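PDB 6J31: kcn28 from Kitasatospora, which is of unknown function but is a GT-B-type protein, with two Rossmann-like domains facing each other across a cleft and an erythromycin biosynthesis protein CIII-like C-terminal domain. Local coordinates for residues A[15-20]-A[107-112]; A[128-133]-A[324-329]; A[45-48]-A[53-56]. All coordinates share one frame; numbering follows the deposited sequence.

All three contacts draw on the N-terminal domain, built round the seven-strand parallel sheet; only contact 2 also reaches the second domain, through the segment 324-329 on helix 327-336. Along the chain, contact 3 (45-48 with 53-56) is nested inside the loop closed by contact 1 (15-20 with 107-112), and contact 2 (128-133 with 324-329) follows both. The centre of contact 1 lies about 13 Å from that of contact 2 and about 14 Å from that of contact 3, touching both; the centres of contacts 2 and 3 are about 26 Å apart. Contacts 1 and 2 supply five of the six BG9 pocket residues, while contact 3 packs the sheet edge.

Contact 1. Residues A[15-20]-A[107-112]; sequences RGHLHP and DVLAYP. With BG9 ((2E,2'E)-3,3'-(1,2-phenylene)di(prop-2-enoic acid)), chain I.
A His-carboxylate hydrogen bond lies beside the BG9 pocket, joining H17, in a short 3-10 turn, to D107, beside the loop between strand 103-107 and helix 112-120. ND1 of H17 gives its sound bond to OD1 of D107, at 3.0 Å and 151°. OD1 lies close to the imidazole plane and is approached on the syn side of the carboxylate, which stands almost perpendicular to the ring. The second oxygen, OD2, is 2.8 Å from the same H17 ND1, but that bond is weak because of its bent angle. OD2 has a firmer donor in the backbone N of L109 at 2.9 Å, which closes an Asx turn. The turn and the histidine together hold the D107 carboxylate in its rotation. L109 then sends CD1 over one face of the imidazole, a CH-pi contact 3.7 Å from CD1 to the H17 ring centroid. With H17 CG anti to its carbonyl carbon (chi1 -56°), the ring's outer edge is turned to the ligand, CE1 of H17 lying 3.5 Å from C5 of BG9. CG1 of V108 and CD2 of L109 each meet the ligand at 3.9 Å, at C1 and C7 respectively. Backbone bonds join D107 to V10 in the neighbouring strand 6-10. F81 of helix 74-96 packs on L109, while Y111 wedges between that helix and helix 152-167.

Contact 2. Residues A[128-133]-A[324-329]; sequences SPTWVM and ANDQPA
T130 and W131 reach D326 from a loop of the other domain: T130 hydrogen-bonds one carboxylate oxygen of D326, while W131 lies near the other. The T130 hydroxyl, OG1, donates to OD2 of D326 at 3.0 Å, meeting the syn side only 16° out of the carboxylate plane. The two side chains come from opposite directions: OG1 of T130 lies opposite the backbone N (chi1 -171°), and D326 CG is likewise trans to its own N (chi1 -161°). W131 instead has CG tucked between N and the carbonyl carbon, which carries the indole alongside D326 in the opposite direction. Its NE1 comes within 3.0 Å of D326 OD1, but the angle is too poor for a bond; the indole N-H pairs with N330 OD1 on helix 327-336. The six-membered part of the indole continues past the carboxylate to A329, where CZ2 of W131 packs 3.5 Å from CB. Behind T130, S128 OG bonds to T130 O at 2.6 Å and ties down the loop. M305 packs against T130, W131 and D326 together. A loop after strand 124-128 thus meets segment 324-329 across the interdomain cleft of a GT-B fold, where T130 and N325 border BG9.

Contact 3. Residues A[45-48]-A[53-56]; sequences AAVT and ELVP
T48 OG1 is hydrogen-bonded to A44 O, one turn back in helix 44-49, so its polar branch is spent within the helix and its methyl faces the strand. That methyl, CG2, only brushes L54, lying 4.2 Å from CB. The body of the interface is apolar: CG1 of V47 meets CD1 of L54 at 3.7 Å and also rests 3.9 Å from L54 CB. V47 carries CG1 anti to its backbone N (chi1 169°), and this rotation extends the methyl from the helix toward strand 53-56. L54 has CG trans to N as well, but a bent second torsion (chi2 67°) brings CD1 round against V47, and the two side chains cross nearly at right angles. V47 also packs on Y37 and N39 of strand 34-39, so a single valine spans both strands beneath the helix. On the reverse side of the sheet, V55 turns its side chain to A95 and Y96 of helix 74-96. Backbone bonds from E53 and V55 attach the edge strand to strand 34-39. Helix 44-49 packing over parallel strands 34-39 and 53-56 is a beta-alpha-beta crossover, the repeating unit of the Rossmann-like N-terminal domain.

Contact 1. Residues A[15-20]-A[107-112]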
loop_
_atom_site.group_PDB
_atom_site.type_symbol
_atom_site.label_atom_id
_atom_site.label_comp_id
_atom_site.label_asym_id
_atom_site.label_seq_id
_atom_site.Cartn_x
_atom_site.Cartn_y
_atom_site.Cartn_z
ATOM N N ARG A 15 -3.758 -1.678 -7.406
ATOM C CA ARG A 15 -2.755 -2.663 -7.004
ATOM C C ARG A 15 -2.341 -2.528 -5.539
ATOM O O ARG A 15 -2.027 -3.536 -4.893
ATOM C CB ARG A 15 -1.525 -2.577 -7.905
ATOM C CG ARG A 15 -0.669 -3.834 -7.820
ATOM C CD ARG A 15 -1.593 -5.058 -7.835
ATOM N NE ARG A 15 -1.104 -6.198 -7.064
ATOM C CZ ARG A 15 -1.368 -6.415 -5.778
ATOM N NH1 ARG A 15 -2.115 -5.560 -5.092
ATOM N NH2 ARG A 15 -0.884 -7.493 -5.181
ATOM N N GLY A 16 -2.337 -1.321 -4.992
ATOM C CA GLY A 16 -1.925 -1.236 -3.608
ATOM C C GLY A 16 -2.945 -1.706 -2.592
ATOM O O GLY A 16 -2.695 -1.611 -1.387
ATOM N N HIS A 17 -4.093 -2.216 -3.042
ATOM C CA HIS A 17 -5.218 -2.502 -2.161
ATOM C C HIS A 17 -5.589 -3.974 -2.143
ATOM O O HIS A 17 -6.628 -4.336 -1.582
ATOM C CB HIS A 17 -6.419 -1.654 -2.568
ATOM C CG HIS A 17 -6.121 -0.193 -2.585
ATOM N ND1 HIS A 17 -6.500 0.654 -1.566
ATOM C CD2 HIS A 17 -5.440 0.567 -3.473
ATOM C CE1 HIS A 17 -6.084 1.877 -1.837
ATOM N NE2 HIS A 17 -5.438 1.852 -2.989
ATOM N N LEU A 18 -4.767 -4.829 -2.740
ATOM C CA LEU A 18 -5.021 -6.258 -2.792
ATOM C C LEU A 18 -4.036 -7.051 -1.944
ATOM O O LEU A 18 -4.446 -7.774 -1.034
ATOM C CB LEU A 18 -4.960 -6.712 -4.251
ATOM C CG LEU A 18 -5.867 -7.845 -4.701
ATOM C CD1 LEU A 18 -7.326 -7.514 -4.434
ATOM C CD2 LEU A 18 -5.620 -8.043 -6.176
ATOM N N HIS A 19 -2.736 -6.898 -2.198
ATOM C CA HIS A 19 -1.741 -7.712 -1.502
ATOM C C HIS A 19 -1.720 -7.529 0.014
ATOM O O HIS A 19 -1.466 -8.524 0.716
ATOM C CB HIS A 19 -0.344 -7.449 -2.077
ATOM C CG HIS A 19 0.696 -8.414 -1.592
ATOM N ND1 HIS A 19 0.887 -9.653 -2.166
ATOM C CD2 HIS A 19 1.590 -8.328 -0.577
ATOM C CE1 HIS A 19 1.859 -10.285 -1.535
ATOM N NE2 HIS A 19 2.303 -9.504 -0.566
ATOM N N PRO A 20 -1.926 -6.332 0.580
ATOM C CA PRO A 20 -1.789 -6.202 2.041
ATOM C C PRO A 20 -2.653 -7.154 2.857
ATOM O O PRO A 20 -2.216 -7.573 3.936
ATOM C CB PRO A 20 -2.172 -4.737 2.290
ATOM C CG PRO A 20 -1.758 -4.045 1.043
ATOM C CD PRO A 20 -2.079 -5.009 -0.060
ATOM N N ASP A 107 -11.512 -2.364 2.341
ATOM C CA ASP A 107 -10.370 -1.516 2.057
ATOM C C ASP A 107 -10.791 -0.045 2.112
ATOM O O ASP A 107 -11.976 0.284 2.042
ATOM C CB ASP A 107 -9.809 -1.868 0.680
ATOM C CG ASP A 107 -8.726 -0.923 0.232
ATOM O OD1 ASP A 107 -7.575 -1.076 0.686
ATOM O OD2 ASP A 107 -9.046 0.007 -0.536
ATOM N N VAL A 108 -9.794 0.842 2.239
ATOM C CA VAL A 108 -10.059 2.277 2.372
ATOM C C VAL A 108 -10.914 2.787 1.218
ATOM O O VAL A 108 -11.796 3.633 1.407
ATOM C CB VAL A 108 -8.735 3.062 2.457
ATOM C CG1 VAL A 108 -8.998 4.546 2.707
ATOM C CG2 VAL A 108 -7.858 2.507 3.538
ATOM N N LEU A 109 -10.673 2.283 0.009
ATOM C CA LEU A 109 -11.413 2.728 -1.166
ATOM C C LEU A 109 -12.725 1.981 -1.354
ATOM O O LEU A 109 -13.472 2.296 -2.285
ATOM C CB LEU A 109 -10.543 2.578 -2.423
ATOM C CG LEU A 109 -9.252 3.407 -2.478
ATOM C CD1 LEU A 109 -8.532 3.226 -3.801
ATOM C CD2 LEU A 109 -9.544 4.872 -2.250
ATOM N N ALA A 110 -13.043 1.033 -0.474
ATOM C CA ALA A 110 -14.284 0.275 -0.541
ATOM C C ALA A 110 -15.267 0.712 0.541
ATOM O O ALA A 110 -16.090 -0.081 1.008
ATOM C CB ALA A 110 -14.002 -1.222 -0.441
ATOM N N TYR A 111 -15.210 1.986 0.917
ATOM C CA TYR A 111 -16.073 2.561 1.942
ATOM C C TYR A 111 -17.570 2.491 1.624
ATOM O O TYR A 111 -18.369 2.609 2.560
ATOM C CB TYR A 111 -15.668 4.016 2.218
ATOM C CG TYR A 111 -15.663 4.892 0.993
ATOM C CD1 TYR A 111 -16.801 5.596 0.609
ATOM C CD2 TYR A 111 -14.523 5.007 0.208
ATOM C CE1 TYR A 111 -16.798 6.398 -0.525
ATOM C CE2 TYR A 111 -14.512 5.800 -0.923
ATOM C CZ TYR A 111 -15.648 6.490 -1.287
ATOM O OH TYR A 111 -15.619 7.269 -2.417
ATOM N N PRO A 112 -18.025 2.320 0.370
ATOM C CA PRO A 112 -19.460 2.041 0.183
ATOM C C PRO A 112 -19.932 0.820 0.950
ATOM O O PRO A 112 -21.117 0.743 1.296
ATOM C CB PRO A 112 -19.590 1.844 -1.334
ATOM C CG PRO A 112 -18.561 2.737 -1.885
ATOM C CD PRO A 112 -17.388 2.605 -0.937
HETATM C C1 BG9 I . -5.675 6.283 1.741
HETATM C C2 BG9 I . -5.972 7.390 0.945
HETATM C C3 BG9 I . -6.003 7.266 -0.444
HETATM C C4 BG9 I . -5.754 6.022 -1.041
HETATM C C5 BG9 I . -5.460 4.917 -0.243
HETATM C C6 BG9 I . -5.421 5.046 1.146
HETATM C C7 BG9 I . -5.793 5.851 -2.576
HETATM C C8 BG9 I . -4.684 5.966 -3.310
HETATM C C9 BG9 I . -4.756 5.785 -4.839
HETATM C C10 BG9 I . -6.339 8.511 -1.288
HETATM C C11 BG9 I . -6.161 9.718 -0.743
HETATM C C12 BG9 I . -6.499 10.984 -1.552
HETATM O O2 BG9 I . -7.177 11.823 -1.059
HETATM O O3 BG9 I . -5.028 7.032 -5.434
#

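Contact 2. Residues A[128-133]-A[324-329]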
loop_
_atom_site.group_PDB
_atom_site.type_symbol
_atom_site.label_atom_id
_atom_site.label_comp_id
_atom_site.label_asym_id
_atom_site.label_seq_id
_atom_site.Cartn_x
_atom_site.Cartn_y
_atom_site.Cartn_z
ATOM N N SER A 128 -6.864 -0.761 6.269
ATOM C CA SER A 128 -6.082 0.296 5.636
ATOM C C SER A 128 -4.725 -0.235 5.213
ATOM O O SER A 128 -3.952 -0.684 6.074
ATOM C CB SER A 128 -5.907 1.476 6.583
ATOM O OG SER A 128 -5.047 2.441 6.003
ATOM N N PRO A 129 -4.380 -0.197 3.920
ATOM C CA PRO A 129 -3.076 -0.721 3.486
ATOM C C PRO A 129 -1.907 0.217 3.724
ATOM O O PRO A 129 -0.754 -0.206 3.558
ATOM C CB PRO A 129 -3.289 -0.947 1.986
ATOM C CG PRO A 129 -4.254 0.128 1.605
ATOM C CD PRO A 129 -5.200 0.250 2.781
ATOM N N THR A 130 -2.152 1.461 4.113
ATOM C CA THR A 130 -1.086 2.409 4.394
ATOM C C THR A 130 -1.511 3.237 5.602
ATOM O O THR A 130 -2.539 2.970 6.230
ATOM C CB THR A 130 -0.768 3.269 3.161
ATOM O OG1 THR A 130 0.415 4.037 3.410
ATOM C CG2 THR A 130 -1.919 4.214 2.849
ATOM N N TRP A 131 -0.715 4.244 5.940
ATOM C CA TRP A 131 -1.019 5.039 7.118
ATOM C C TRP A 131 -2.313 5.825 6.929
ATOM O O TRP A 131 -2.731 6.125 5.807
ATOM C CB TRP A 131 0.136 5.984 7.452
ATOM C CG TRP A 131 0.726 6.765 6.307
ATOM C CD1 TRP A 131 1.800 6.407 5.543
ATOM C CD2 TRP A 131 0.305 8.052 5.823
ATOM N NE1 TRP A 131 2.067 7.379 4.610
ATOM C CE2 TRP A 131 1.166 8.399 4.759
ATOM C CE3 TRP A 131 -0.717 8.939 6.180
ATOM C CZ2 TRP A 131 1.034 9.592 4.049
ATOM C CZ3 TRP A 131 -0.846 10.127 5.473
ATOM C CH2 TRP A 131 0.025 10.440 4.420
ATOM N N VAL A 132 -2.963 6.128 8.045
ATOM C CA VAL A 132 -4.244 6.801 8.038
ATOM C C VAL A 132 -4.038 8.286 8.315
ATOM O O VAL A 132 -2.963 8.726 8.714
ATOM C CB VAL A 132 -5.222 6.175 9.062
ATOM C CG1 VAL A 132 -5.478 4.711 8.728
ATOM C CG2 VAL A 132 -4.673 6.327 10.477
ATOM N N MET A 133 -5.091 9.074 8.106
ATOM C CA MET A 133 -5.037 10.516 8.323
ATOM C C MET A 133 -5.813 10.837 9.587
ATOM O O MET A 133 -7.054 10.852 9.565
ATOM C CB MET A 133 -5.627 11.273 7.134
ATOM C CG MET A 133 -6.732 10.520 6.428
ATOM S SD MET A 133 -6.285 10.196 4.718
ATOM C CE MET A 133 -4.814 11.187 4.619
ATOM N N ALA A 324 4.544 9.829 -5.889
ATOM C CA ALA A 324 3.094 9.826 -5.765
ATOM C C ALA A 324 2.674 10.331 -4.384
ATOM O O ALA A 324 3.500 10.609 -3.515
ATOM C CB ALA A 324 2.543 8.426 -6.034
ATOM N N ASN A 325 1.356 10.445 -4.194
ATOM C CA ASN A 325 0.804 11.120 -3.018
ATOM C C ASN A 325 1.286 10.477 -1.713
ATOM O O ASN A 325 1.632 11.180 -0.755
ATOM C CB ASN A 325 -0.730 11.146 -3.114
ATOM C CG ASN A 325 -1.309 9.800 -3.536
ATOM O OD1 ASN A 325 -0.685 8.756 -3.339
ATOM N ND2 ASN A 325 -2.512 9.819 -4.101
ATOM N N ASP A 326 1.302 9.141 -1.652
ATOM C CA ASP A 326 1.667 8.435 -0.421
ATOM C C ASP A 326 3.146 8.592 -0.073
ATOM O O ASP A 326 3.512 8.637 1.108
ATOM C CB ASP A 326 1.331 6.952 -0.564
ATOM C CG ASP A 326 1.232 6.249 0.765
ATOM O OD1 ASP A 326 1.028 6.945 1.779
ATOM O OD2 ASP A 326 1.390 5.009 0.800
ATOM N N GLN A 327 4.005 8.650 -1.078
ATOM C CA GLN A 327 5.446 8.463 -0.942
ATOM C C GLN A 327 6.226 9.540 -0.181
ATOM O O GLN A 327 7.198 9.190 0.501
ATOM C CB GLN A 327 6.049 8.260 -2.331
ATOM C CG GLN A 327 5.727 6.884 -2.891
ATOM C CD GLN A 327 5.595 6.867 -4.394
ATOM O OE1 GLN A 327 6.243 7.641 -5.095
ATOM N NE2 GLN A 327 4.752 5.974 -4.902
ATOM N N PRO A 328 5.902 10.840 -0.287
ATOM C CA PRO A 328 6.738 11.828 0.420
ATOM C C PRO A 328 6.791 11.603 1.921
ATOM O O PRO A 328 7.880 11.639 2.508
ATOM C CB PRO A 328 6.076 13.168 0.069
ATOM C CG PRO A 328 5.296 12.901 -1.156
ATOM C CD PRO A 328 4.801 11.505 -1.000
ATOM N N ALA A 329 5.645 11.348 2.557
ATOM C CA ALA A 329 5.653 11.069 3.990
ATOM C C ALA A 329 6.398 9.776 4.297
ATOM O O ALA A 329 7.144 9.706 5.280
ATOM C CB ALA A 329 4.223 11.012 4.527
#

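Contact 3. Residues A[45-48]-A[53-56]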
loop_
_atom_site.group_PDB
_atom_site.type_symbol
_atom_site.label_atom_id
_atom_site.label_comp_id
_atom_site.label_asym_id
_atom_site.label_seq_id
_atom_site.Cartn_x
_atom_site.Cartn_y
_atom_site.Cartn_z
ATOM N N ALA A 45 -7.897 -13.720 -9.870
ATOM C CA ALA A 45 -6.821 -14.638 -9.511
ATOM C C ALA A 45 -6.381 -14.432 -8.065
ATOM O O ALA A 45 -6.321 -15.385 -7.280
ATOM C CB ALA A 45 -5.638 -14.465 -10.466
ATOM N N ALA A 46 -6.089 -13.184 -7.689
ATOM C CA ALA A 46 -5.648 -12.916 -6.322
ATOM C C ALA A 46 -6.751 -13.207 -5.314
ATOM O O ALA A 46 -6.481 -13.729 -4.227
ATOM C CB ALA A 46 -5.170 -11.474 -6.191
ATOM N N VAL A 47 -7.999 -12.871 -5.649
ATOM C CA VAL A 47 -9.095 -13.118 -4.718
ATOM C C VAL A 47 -9.290 -14.614 -4.507
ATOM O O VAL A 47 -9.357 -15.088 -3.371
ATOM C CB VAL A 47 -10.388 -12.445 -5.209
ATOM C CG1 VAL A 47 -11.571 -12.927 -4.385
ATOM C CG2 VAL A 47 -10.263 -10.934 -5.130
ATOM N N THR A 48 -9.374 -15.388 -5.595
ATOM C CA THR A 48 -9.638 -16.816 -5.434
ATOM C C THR A 48 -8.467 -17.543 -4.786
ATOM O O THR A 48 -8.677 -18.529 -4.071
ATOM C CB THR A 48 -9.978 -17.474 -6.776
ATOM O OG1 THR A 48 -8.905 -17.278 -7.706
ATOM C CG2 THR A 48 -11.272 -16.907 -7.354
ATOM N N GLU A 53 -14.659 -16.678 -1.210
ATOM C CA GLU A 53 -15.644 -16.746 -2.277
ATOM C C GLU A 53 -15.648 -15.415 -3.021
ATOM O O GLU A 53 -15.957 -14.373 -2.432
ATOM C CB GLU A 53 -17.006 -17.047 -1.659
ATOM C CG GLU A 53 -18.030 -17.733 -2.528
ATOM C CD GLU A 53 -19.287 -18.060 -1.731
ATOM O OE1 GLU A 53 -19.160 -18.602 -0.607
ATOM O OE2 GLU A 53 -20.399 -17.762 -2.220
ATOM N N LEU A 54 -15.283 -15.435 -4.302
ATOM C CA LEU A 54 -15.265 -14.206 -5.087
ATOM C C LEU A 54 -16.682 -13.722 -5.372
ATOM O O LEU A 54 -17.516 -14.463 -5.899
ATOM C CB LEU A 54 -14.513 -14.409 -6.398
ATOM C CG LEU A 54 -14.702 -13.270 -7.408
ATOM C CD1 LEU A 54 -14.059 -11.973 -6.935
ATOM C CD2 LEU A 54 -14.170 -13.667 -8.784
ATOM N N VAL A 55 -16.941 -12.465 -5.034
ATOM C CA VAL A 55 -18.213 -11.812 -5.323
ATOM C C VAL A 55 -17.917 -10.712 -6.333
ATOM O O VAL A 55 -17.444 -9.636 -5.950
ATOM C CB VAL A 55 -18.863 -11.269 -4.039
ATOM C CG1 VAL A 55 -20.144 -10.507 -4.349
ATOM C CG2 VAL A 55 -19.128 -12.403 -3.065
ATOM N N PRO A 56 -18.143 -10.936 -7.625
ATOM C CA PRO A 56 -17.713 -9.953 -8.625
ATOM C C PRO A 56 -18.618 -8.733 -8.667
ATOM O O PRO A 56 -19.836 -8.827 -8.514
ATOM C CB PRO A 56 -17.787 -10.736 -9.941
ATOM C CG PRO A 56 -18.896 -11.722 -9.705
ATOM C CD PRO A 56 -18.769 -12.121 -8.247
#